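Local coordinates for protein PP1b (Porcine reproductive and respiratory syndrome virus, PDB 6JDR) that probably unwinds RNA and DNA duplexes with 5' to 3' polarity at the cost of ATP hydrolysis, as the zinc-binding helicase subunit (nsp10) of the viral replicase, at residues L178-I181 with R182-T186; W277-Q281 with N282-A286; R375-Q378 with S379-L383. The protein carries 1 engineered substitution. All coordinates share one frame; numbering follows the deposited sequence.

Contact 1: residues L178-I181 with R182-T186; sequences LDMI and RALGT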
ATOM      1  N   LEU A 178      -4.284  12.322 -11.799  1.00 51.20           N
ATOM      2  CA  LEU A 178      -4.495  12.064 -13.227  1.00 53.13           C
ATOM      3  C   LEU A 178      -3.674  10.870 -13.709  1.00 54.28           C
ATOM      4  O   LEU A 178      -4.171  10.031 -14.464  1.00 54.96           O
ATOM      5  CB  LEU A 178      -4.156  13.306 -14.062  1.00 53.09           C
ATOM      6  CG  LEU A 178      -4.409  13.242 -15.577  1.00 53.23           C
ATOM      7  CD1 LEU A 178      -5.853  12.872 -15.893  1.00 53.44           C
ATOM      8  CD2 LEU A 178      -4.049  14.572 -16.226  1.00 53.33           C
ATOM      9  N   ASP A 179      -2.419  10.801 -13.275  1.00 55.04           N
ATOM     10  CA  ASP A 179      -1.553   9.672 -13.601  1.00 55.96           C
ATOM     11  C   ASP A 179      -2.182   8.361 -13.134  1.00 57.38           C
ATOM     12  O   ASP A 179      -2.226   7.385 -13.883  1.00 56.65           O
ATOM     13  CB  ASP A 179      -0.175   9.841 -12.947  1.00 55.97           C
ATOM     14  CG  ASP A 179       0.620  11.002 -13.528  1.00 56.33           C
ATOM     15  OD1 ASP A 179       0.266  11.504 -14.618  1.00 55.85           O
ATOM     16  OD2 ASP A 179       1.611  11.409 -12.885  1.00 56.83           O
ATOM     17  N   MET A 180      -2.680   8.355 -11.900  1.00 58.64           N
ATOM     18  CA  MET A 180      -3.287   7.164 -11.314  1.00 59.66           C
ATOM     19  C   MET A 180      -4.548   6.755 -12.070  1.00 58.25           C
ATOM     20  O   MET A 180      -4.751   5.573 -12.342  1.00 57.96           O
ATOM     21  CB  MET A 180      -3.619   7.405  -9.836  1.00 61.05           C
ATOM     22  CG  MET A 180      -4.063   6.170  -9.062  1.00 63.26           C
ATOM     23  SD  MET A 180      -2.713   5.041  -8.656  1.00 66.12           S
ATOM     24  CE  MET A 180      -2.799   3.868 -10.004  1.00 67.17           C
ATOM     25  N   ILE A 181      -5.388   7.732 -12.404  1.00 58.23           N
ATOM     26  CA  ILE A 181      -6.631   7.472 -13.140  1.00 60.07           C
ATOM     27  C   ILE A 181      -6.355   6.828 -14.502  1.00 61.35           C
ATOM     28  O   ILE A 181      -7.078   5.925 -14.917  1.00 64.92           O
ATOM     29  CB  ILE A 181      -7.471   8.764 -13.313  1.00 60.01           C
ATOM     30  CG1 ILE A 181      -8.091   9.171 -11.974  1.00 58.70           C
ATOM     31  CG2 ILE A 181      -8.586   8.570 -14.339  1.00 60.23           C
ATOM     32  CD1 ILE A 181      -8.567  10.607 -11.930  1.00 59.23           C
ATOM     33  N   ARG A 182      -5.313   7.294 -15.184  1.00 61.31           N
ATOM     34  CA  ARG A 182      -4.923   6.734 -16.476  1.00 62.07           C
ATOM     35  C   ARG A 182      -4.368   5.314 -16.349  1.00 62.91           C
ATOM     36  O   ARG A 182      -4.608   4.477 -17.214  1.00 65.22           O
ATOM     37  CB  ARG A 182      -3.890   7.637 -17.163  1.00 62.31           C
ATOM     38  CG  ARG A 182      -4.468   8.941 -17.694  1.00 61.62           C
ATOM     39  CD  ARG A 182      -3.372   9.951 -17.999  1.00 60.46           C
ATOM     40  NE  ARG A 182      -3.890  11.171 -18.619  1.00 58.88           N
ATOM     41  CZ  ARG A 182      -3.164  12.261 -18.863  1.00 57.71           C
ATOM     42  NH1 ARG A 182      -1.875  12.305 -18.539  1.00 56.70           N
ATOM     43  NH2 ARG A 182      -3.730  13.319 -19.435  1.00 56.90           N
ATOM     44  N   ALA A 183      -3.623   5.053 -15.276  1.00 63.73           N
ATOM     45  CA  ALA A 183      -3.031   3.735 -15.043  1.00 62.91           C
ATOM     46  C   ALA A 183      -4.081   2.691 -14.671  1.00 64.22           C
ATOM     47  O   ALA A 183      -3.940   1.518 -15.012  1.00 65.86           O
ATOM     48  CB  ALA A 183      -1.965   3.815 -13.961  1.00 62.24           C
ATOM     49  N   LEU A 184      -5.125   3.114 -13.968  1.00 65.50           N
ATOM     50  CA  LEU A 184      -6.210   2.213 -13.589  1.00 66.11           C
ATOM     51  C   LEU A 184      -7.134   1.915 -14.763  1.00 67.15           C
ATOM     52  O   LEU A 184      -7.642   0.800 -14.885  1.00 69.57           O
ATOM     53  CB  LEU A 184      -7.028   2.805 -12.438  1.00 66.40           C
ATOM     54  CG  LEU A 184      -6.308   2.945 -11.096  1.00 66.76           C
ATOM     55  CD1 LEU A 184      -7.103   3.844 -10.162  1.00 67.37           C
ATOM     56  CD2 LEU A 184      -6.074   1.586 -10.453  1.00 66.84           C
ATOM     57  N   GLY A 185      -7.366   2.911 -15.612  1.00 67.50           N
ATOM     58  CA  GLY A 185      -8.293   2.770 -16.732  1.00 67.29           C
ATOM     59  C   GLY A 185      -9.729   3.019 -16.310  1.00 68.13           C
ATOM     60  O   GLY A 185     -10.363   3.960 -16.787  1.00 68.32           O
ATOM     61  N   THR A 186     -10.240   2.173 -15.415  1.00 68.19           N
ATOM     62  CA  THR A 186     -11.615   2.279 -14.923  1.00 70.08           C
ATOM     63  C   THR A 186     -11.618   2.513 -13.409  1.00 68.68           C
ATOM     64  O   THR A 186     -11.125   1.679 -12.644  1.00 68.71           O
ATOM     65  CB  THR A 186     -12.418   0.997 -15.245  1.00 72.42           C
ATOM     66  OG1 THR A 186     -12.045   0.498 -16.537  1.00 74.21           O
ATOM     67  CG2 THR A 186     -13.920   1.270 -15.227  1.00 72.12           C
TER
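The guanidinium of Arg-182 has Leu-178 over one face: CD2 sits above the plane toward its rim, 3.5 Å from NH2. Asp-179 OD1, 4.5 Å from NH1, lies well out of the guanidinium plane, so no N-H points at it and any attraction is probably only electrostatic; OD1 takes its hydrogen bond from Gln-175. All this happens on the last turns of helix 174-184, part of a beta-alpha-beta unit in the parallel sheet of the helicase core. Leu-178 reaches the arginine because its CG is anti to the backbone N (chi1 -176°), while the Arg-182 chain runs extended back along the helix.

A different side of the helix carries Met-180, bent so that CE lies 3.8 Å from CG of Leu-184. This pair packs inward on Ile-169 of strand 168-171 and on helix 155-162, whose first residues belong to the probable P-loop (Walker A). Met-180 also approaches Asp-225, a residue seen to bind zinc in this protein, though no metal sits on it here.

Four successive i to i+4 backbone bonds hold the turns. In the last, Gly-185, leaving the helix with positive phi (84°), still donates its N-H to Ile-181 O, N to O 3.1 Å.

Contact 2: residues W277-Q281 with N282-A286; sequences WRFGQ and NICDA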
ATOM      1  N   TRP A 277      13.633 -11.558 -13.144  1.00 73.26           N
ATOM      2  CA  TRP A 277      13.620 -11.658 -14.605  1.00 77.80           C
ATOM      3  C   TRP A 277      13.772 -13.093 -15.117  1.00 77.77           C
ATOM      4  O   TRP A 277      13.684 -13.330 -16.323  1.00 78.47           O
ATOM      5  CB  TRP A 277      14.737 -10.789 -15.194  1.00 80.66           C
ATOM      6  CG  TRP A 277      14.560  -9.318 -14.939  1.00 83.99           C
ATOM      7  CD1 TRP A 277      15.105  -8.590 -13.919  1.00 85.05           C
ATOM      8  CD2 TRP A 277      13.782  -8.399 -15.716  1.00 85.88           C
ATOM      9  NE1 TRP A 277      14.714  -7.275 -14.014  1.00 86.54           N
ATOM     10  CE2 TRP A 277      13.902  -7.131 -15.108  1.00 86.48           C
ATOM     11  CE3 TRP A 277      12.995  -8.524 -16.868  1.00 87.04           C
ATOM     12  CZ2 TRP A 277      13.265  -5.994 -15.614  1.00 86.67           C
ATOM     13  CZ3 TRP A 277      12.362  -7.392 -17.371  1.00 87.24           C
ATOM     14  CH2 TRP A 277      12.503  -6.146 -16.743  1.00 86.49           C
ATOM     15  N   ARG A 278      13.982 -14.045 -14.209  1.00 76.15           N
ATOM     16  CA  ARG A 278      14.313 -15.419 -14.590  1.00 74.88           C
ATOM     17  C   ARG A 278      13.093 -16.321 -14.752  1.00 71.05           C
ATOM     18  O   ARG A 278      13.128 -17.259 -15.543  1.00 70.70           O
ATOM     19  CB  ARG A 278      15.282 -16.034 -13.577  1.00 79.08           C
ATOM     20  CG  ARG A 278      16.671 -15.416 -13.606  1.00 83.16           C
ATOM     21  CD  ARG A 278      17.633 -16.177 -12.708  1.00 87.61           C
ATOM     22  NE  ARG A 278      17.283 -16.048 -11.293  1.00 90.84           N
ATOM     23  CZ  ARG A 278      17.823 -16.762 -10.304  1.00 95.07           C
ATOM     24  NH1 ARG A 278      18.752 -17.683 -10.555  1.00 95.12           N
ATOM     25  NH2 ARG A 278      17.426 -16.556  -9.052  1.00 96.23           N
ATOM     26  N   PHE A 279      12.026 -16.048 -14.005  1.00 67.78           N
ATOM     27  CA  PHE A 279      10.812 -16.873 -14.062  1.00 62.92           C
ATOM     28  C   PHE A 279       9.561 -16.085 -13.684  1.00 61.88           C
ATOM     29  O   PHE A 279       9.642 -14.980 -13.147  1.00 62.37           O
ATOM     30  CB  PHE A 279      10.954 -18.114 -13.164  1.00 62.05           C
ATOM     31  CG  PHE A 279      11.603 -17.838 -11.832  1.00 59.99           C
ATOM     32  CD1 PHE A 279      12.918 -18.215 -11.596  1.00 59.55           C
ATOM     33  CD2 PHE A 279      10.902 -17.198 -10.816  1.00 59.00           C
ATOM     34  CE1 PHE A 279      13.522 -17.962 -10.375  1.00 59.20           C
ATOM     35  CE2 PHE A 279      11.501 -16.942  -9.593  1.00 58.84           C
ATOM     36  CZ  PHE A 279      12.813 -17.325  -9.371  1.00 58.73           C
ATOM     37  N   GLY A 280       8.406 -16.678 -13.960  1.00 61.96           N
ATOM     38  CA  GLY A 280       7.122 -16.016 -13.763  1.00 62.67           C
ATOM     39  C   GLY A 280       6.718 -15.800 -12.320  1.00 62.00           C
ATOM     40  O   GLY A 280       7.365 -16.295 -11.395  1.00 63.40           O
ATOM     41  N   GLN A 281       5.625 -15.064 -12.144  1.00 61.12           N
ATOM     42  CA  GLN A 281       5.139 -14.673 -10.824  1.00 60.60           C
ATOM     43  C   GLN A 281       4.712 -15.871  -9.978  1.00 59.66           C
ATOM     44  O   GLN A 281       4.928 -15.882  -8.765  1.00 60.01           O
ATOM     45  CB  GLN A 281       3.964 -13.692 -10.963  1.00 60.29           C
ATOM     46  CG  GLN A 281       3.507 -13.055  -9.658  1.00 58.97           C
ATOM     47  CD  GLN A 281       4.628 -12.325  -8.944  1.00 59.32           C
ATOM     48  OE1 GLN A 281       5.380 -11.559  -9.554  1.00 57.02           O
ATOM     49  NE2 GLN A 281       4.755 -12.566  -7.643  1.00 59.27           N
ATOM     50  N   ASN A 282       4.099 -16.866 -10.617  1.00 57.92           N
ATOM     51  CA  ASN A 282       3.660 -18.084  -9.922  1.00 57.66           C
ATOM     52  C   ASN A 282       4.806 -18.812  -9.213  1.00 57.10           C
ATOM     53  O   ASN A 282       4.605 -19.409  -8.151  1.00 54.09           O
ATOM     54  CB  ASN A 282       2.950 -19.039 -10.890  1.00 58.30           C
ATOM     55  CG  ASN A 282       3.827 -19.448 -12.064  1.00 59.48           C
ATOM     56  OD1 ASN A 282       4.531 -18.623 -12.651  1.00 59.75           O
ATOM     57  ND2 ASN A 282       3.782 -20.728 -12.415  1.00 60.45           N
ATOM     58  N   ILE A 283       6.001 -18.748  -9.799  1.00 55.97           N
ATOM     59  CA  ILE A 283       7.194 -19.328  -9.192  1.00 57.39           C
ATOM     60  C   ILE A 283       7.629 -18.466  -8.016  1.00 58.06           C
ATOM     61  O   ILE A 283       7.886 -18.982  -6.927  1.00 58.07           O
ATOM     62  CB  ILE A 283       8.365 -19.443 -10.194  1.00 57.64           C
ATOM     63  CG1 ILE A 283       7.967 -20.286 -11.411  1.00 58.00           C
ATOM     64  CG2 ILE A 283       9.599 -20.032  -9.516  1.00 56.89           C
ATOM     65  CD1 ILE A 283       7.431 -21.659 -11.074  1.00 58.87           C
ATOM     66  N   CYS A 284       7.710 -17.154  -8.246  1.00 58.51           N
ATOM     67  CA  CYS A 284       8.018 -16.189  -7.187  1.00 56.69           C
ATOM     68  C   CYS A 284       7.138 -16.406  -5.952  1.00 54.48           C
ATOM     69  O   CYS A 284       7.628 -16.388  -4.825  1.00 55.11           O
ATOM     70  CB  CYS A 284       7.852 -14.752  -7.700  1.00 57.93           C
ATOM     71  SG  CYS A 284       9.084 -14.215  -8.911  1.00 58.29           S
ATOM     72  N   ASP A 285       5.844 -16.626  -6.174  1.00 53.53           N
ATOM     73  CA  ASP A 285       4.894 -16.881  -5.088  1.00 54.06           C
ATOM     74  C   ASP A 285       5.228 -18.146  -4.289  1.00 52.85           C
ATOM     75  O   ASP A 285       5.161 -18.144  -3.056  1.00 52.33           O
ATOM     76  CB  ASP A 285       3.465 -16.993  -5.640  1.00 55.83           C
ATOM     77  CG  ASP A 285       2.936 -15.670  -6.189  1.00 58.53           C
ATOM     78  OD1 ASP A 285       3.619 -14.628  -6.039  1.00 58.45           O
ATOM     79  OD2 ASP A 285       1.828 -15.675  -6.772  1.00 59.33           O
ATOM     80  N   ALA A 286       5.582 -19.221  -4.992  1.00 51.04           N
ATOM     81  CA  ALA A 286       5.884 -20.499  -4.349  1.00 48.62           C
ATOM     82  C   ALA A 286       7.158 -20.416  -3.518  1.00 46.53           C
ATOM     83  O   ALA A 286       7.224 -20.975  -2.427  1.00 44.94           O
ATOM     84  CB  ALA A 286       6.001 -21.605  -5.387  1.00 49.30           C
TER
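Phe-279 is folded over the start of the next helix with chi1 at 42°, which wedges CG between its own backbone N and carbonyl carbon and lays the ring against Ile-283. The methyl CG2 of Ile-283 stands over one ring face, offset toward the rim, 3.7 Å from the centroid and 26° off the normal: a CH-pi contact, with the two side chains crossing at about a right angle. CE2 of the ring also lies 3.7 Å from SG of Cys-284, an oblique sulfur-aromatic contact.

Gly-280 is the N-cap of helix 281-287, which follows strand 270-276 of the parallel sheet in the helicase core. Its carbonyl O receives Cys-284 N at 3.3 Å, a nearly straight bond lying in the carbonyl plane, and a weak second one from Ile-283 N. The side chain of Asn-282 turns back beside the cap, and its ND2 bonds to Thr-302 O.

On the first turn Gln-281 and Asp-285 are joined twice. Asp-285 N meets Gln-281 O at 2.8 Å, and the side-chain NE2 of Gln-281 donates an N-H to Asp-285 OD1, also at 2.8 Å. OD1 lies close to the amide plane of Gln-281, whereas NE2 comes to the carboxylate on the syn side, 33° out of its plane; the two flat groups are steeply turned against each other. Beyond the helix, the Gln-281 amide also grips strand 294-297: OE1 accepts from Ser-297 N, and NE2 donates to Leu-295 O.

Contact 3: residues R375-Q378 with S379-L383; sequences RQLQ and SVFDL. Engineered in segment 379-383: Val-380 (natural residue Met).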
ATOM      1  N   ARG A 375       3.430 -37.636  -4.646  1.00 65.23           N
ATOM      2  CA  ARG A 375       2.872 -36.374  -4.153  1.00 68.01           C
ATOM      3  C   ARG A 375       3.677 -35.826  -2.974  1.00 64.76           C
ATOM      4  O   ARG A 375       3.122 -35.523  -1.916  1.00 64.52           O
ATOM      5  CB  ARG A 375       1.393 -36.544  -3.771  1.00 72.79           C
ATOM      6  CG  ARG A 375       0.480 -36.921  -4.931  1.00 77.34           C
ATOM      7  CD  ARG A 375       0.521 -35.875  -6.038  1.00 82.32           C
ATOM      8  NE  ARG A 375      -0.686 -35.873  -6.866  1.00 88.36           N
ATOM      9  CZ  ARG A 375      -0.924 -35.018  -7.863  1.00 91.77           C
ATOM     10  NH1 ARG A 375      -0.035 -34.078  -8.182  1.00 92.38           N
ATOM     11  NH2 ARG A 375      -2.059 -35.102  -8.550  1.00 92.78           N
ATOM     12  N   GLN A 376       4.988 -35.711  -3.170  1.00 61.00           N
ATOM     13  CA  GLN A 376       5.903 -35.251  -2.123  1.00 58.88           C
ATOM     14  C   GLN A 376       6.320 -33.784  -2.266  1.00 56.95           C
ATOM     15  O   GLN A 376       6.920 -33.219  -1.350  1.00 54.65           O
ATOM     16  CB  GLN A 376       7.145 -36.149  -2.073  1.00 59.28           C
ATOM     17  CG  GLN A 376       8.127 -35.979  -3.224  1.00 59.65           C
ATOM     18  CD  GLN A 376       9.151 -37.097  -3.277  1.00 59.41           C
ATOM     19  OE1 GLN A 376      10.063 -37.158  -2.450  1.00 59.55           O
ATOM     20  NE2 GLN A 376       9.007 -37.985  -4.254  1.00 57.62           N
ATOM     21  N   LEU A 377       6.014 -33.175  -3.409  1.00 56.78           N
ATOM     22  CA  LEU A 377       6.316 -31.761  -3.634  1.00 57.12           C
ATOM     23  C   LEU A 377       5.347 -30.851  -2.864  1.00 58.94           C
ATOM     24  O   LEU A 377       5.742 -29.787  -2.386  1.00 58.42           O
ATOM     25  CB  LEU A 377       6.276 -31.438  -5.129  1.00 55.73           C
ATOM     26  CG  LEU A 377       6.632 -30.001  -5.525  1.00 56.01           C
ATOM     27  CD1 LEU A 377       7.997 -29.598  -4.984  1.00 55.43           C
ATOM     28  CD2 LEU A 377       6.589 -29.839  -7.036  1.00 55.76           C
ATOM     29  N   GLN A 378       4.090 -31.283  -2.757  1.00 61.35           N
ATOM     30  CA  GLN A 378       3.066 -30.596  -1.956  1.00 64.87           C
ATOM     31  C   GLN A 378       3.516 -30.325  -0.525  1.00 65.46           C
ATOM     32  O   GLN A 378       3.307 -29.232  -0.005  1.00 68.24           O
ATOM     33  CB  GLN A 378       1.782 -31.431  -1.902  1.00 66.66           C
ATOM     34  CG  GLN A 378       1.004 -31.470  -3.206  1.00 68.83           C
ATOM     35  CD  GLN A 378      -0.062 -32.550  -3.224  1.00 71.52           C
ATOM     36  OE1 GLN A 378      -0.454 -33.076  -2.180  1.00 70.00           O
ATOM     37  NE2 GLN A 378      -0.538 -32.888  -4.421  1.00 74.36           N
ATOM     38  N   SER A 379       4.134 -31.324   0.103  1.00 65.31           N
ATOM     39  CA  SER A 379       4.557 -31.222   1.503  1.00 67.36           C
ATOM     40  C   SER A 379       5.769 -30.307   1.721  1.00 67.02           C
ATOM     41  O   SER A 379       6.215 -30.128   2.856  1.00 66.41           O
ATOM     42  CB  SER A 379       4.864 -32.616   2.061  1.00 68.03           C
ATOM     43  OG  SER A 379       5.943 -33.218   1.368  1.00 69.03           O
ATOM     44  N   VAL A 380       6.307 -29.751   0.637  1.00 66.44           N
ATOM     45  CA  VAL A 380       7.423 -28.813   0.705  1.00 66.39           C
ATOM     46  C   VAL A 380       7.097 -27.469   0.037  1.00 65.25           C
ATOM     47  O   VAL A 380       7.599 -26.425   0.463  1.00 62.33           O
ATOM     48  CB  VAL A 380       8.677 -29.423   0.045  1.00 69.11           C
ATOM     49  CG1 VAL A 380       9.909 -28.590   0.344  1.00 70.28           C
ATOM     50  CG2 VAL A 380       8.893 -30.849   0.537  1.00 71.11           C
ATOM     51  N   PHE A 381       6.263 -27.494  -1.001  1.00 63.30           N
ATOM     52  CA  PHE A 381       5.943 -26.296  -1.766  1.00 63.37           C
ATOM     53  C   PHE A 381       4.470 -26.218  -2.116  1.00 63.45           C
ATOM     54  O   PHE A 381       3.802 -27.241  -2.264  1.00 62.12           O
ATOM     55  CB  PHE A 381       6.748 -26.278  -3.066  1.00 64.23           C
ATOM     56  CG  PHE A 381       8.053 -25.553  -2.961  1.00 64.69           C
ATOM     57  CD1 PHE A 381       9.173 -26.183  -2.444  1.00 64.38           C
ATOM     58  CD2 PHE A 381       8.162 -24.239  -3.383  1.00 65.23           C
ATOM     59  CE1 PHE A 381      10.381 -25.514  -2.347  1.00 64.61           C
ATOM     60  CE2 PHE A 381       9.364 -23.566  -3.291  1.00 65.92           C
ATOM     61  CZ  PHE A 381      10.476 -24.204  -2.775  1.00 65.85           C
ATOM     62  N   ASP A 382       3.981 -24.987  -2.246  1.00 64.86           N
ATOM     63  CA  ASP A 382       2.684 -24.713  -2.847  1.00 65.58           C
ATOM     64  C   ASP A 382       2.962 -24.252  -4.265  1.00 64.24           C
ATOM     65  O   ASP A 382       3.415 -23.127  -4.487  1.00 63.53           O
ATOM     66  CB  ASP A 382       1.931 -23.635  -2.064  1.00 67.67           C
ATOM     67  CG  ASP A 382       1.574 -24.080  -0.656  1.00 71.81           C
ATOM     68  OD1 ASP A 382       1.717 -23.266   0.283  1.00 74.13           O
ATOM     69  OD2 ASP A 382       1.154 -25.246  -0.485  1.00 74.62           O
ATOM     70  N   LEU A 383       2.723 -25.142  -5.222  1.00 64.69           N
ATOM     71  CA  LEU A 383       2.995 -24.857  -6.624  1.00 65.25           C
ATOM     72  C   LEU A 383       1.856 -25.395  -7.482  1.00 65.28           C
ATOM     73  O   LEU A 383       1.900 -26.546  -7.923  1.00 64.89           O
ATOM     74  CB  LEU A 383       4.332 -25.480  -7.038  1.00 63.88           C
ATOM     75  CG  LEU A 383       4.819 -25.170  -8.453  1.00 64.30           C
ATOM     76  CD1 LEU A 383       5.131 -23.691  -8.624  1.00 64.48           C
ATOM     77  CD2 LEU A 383       6.043 -26.015  -8.771  1.00 64.94           C
TER
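A type I beta turn from Leu-377 to Val-380, extended by an i to i+4 bond to Phe-381, lies in the loop between strands 367-371 and 392-395. Leu-377 O accepts two backbone N-H groups: Phe-381 N at 2.7 Å, nearly along the C=O axis, and Val-380 N at 3.1 Å from well above the carbonyl plane. One residue earlier, Ser-379 OG donates to Gln-376 O over 2.9 Å, again from above the carbonyl plane. A chi1 of 63° tucks OG in over the serine's own main chain, from where it reaches back round the turn. Val-380, an engineered residue (Met in the natural sequence), places CG2 near that same Gln-376 O.

Neighbouring parts of the fold hold the turn. The Asp-372 carboxylate accepts from Gln-376 N and Leu-377 N, and the Gln-376 amide is held by Ser-351 N and Thr-348 O. The Phe-381 ring makes a cation-pi pair with Arg-354 of helix 354-361 and packs on that helix and on helix 281-287.

Leu-377, buried, carries the apolar part of the contact. Its chi1 of -177° swings the branch point away from its own amide, and the two methyls divide the work: CD1 lies 4.0 Å from Phe-381 CB, and CD2 lies 4.2 Å from Leu-383 CD2.

Overall arrangement
From the N terminus the three contacts come in series, none nested in or crossing another, and each closes only a short local turn. Contact 1 finishes helix 174-184 between strands 168-171 and 208-211, at one end of the seven-stranded parallel sheet. Contact 2 starts helix 281-287 after strand 270-276 of that same sheet, with nearest atoms about 17 Å from contact 1. Contact 3 belongs to the loop after strand 367-371 of the five-stranded sheet. Contacts 2 and 3 touch: helix 281-287, which Cys-284 sets on strand 294-297, packs through Ile-283 and Ala-286 on Leu-383, and Leu-383 in turn lies on Val-304 of strand 303-307, linking the two sheets.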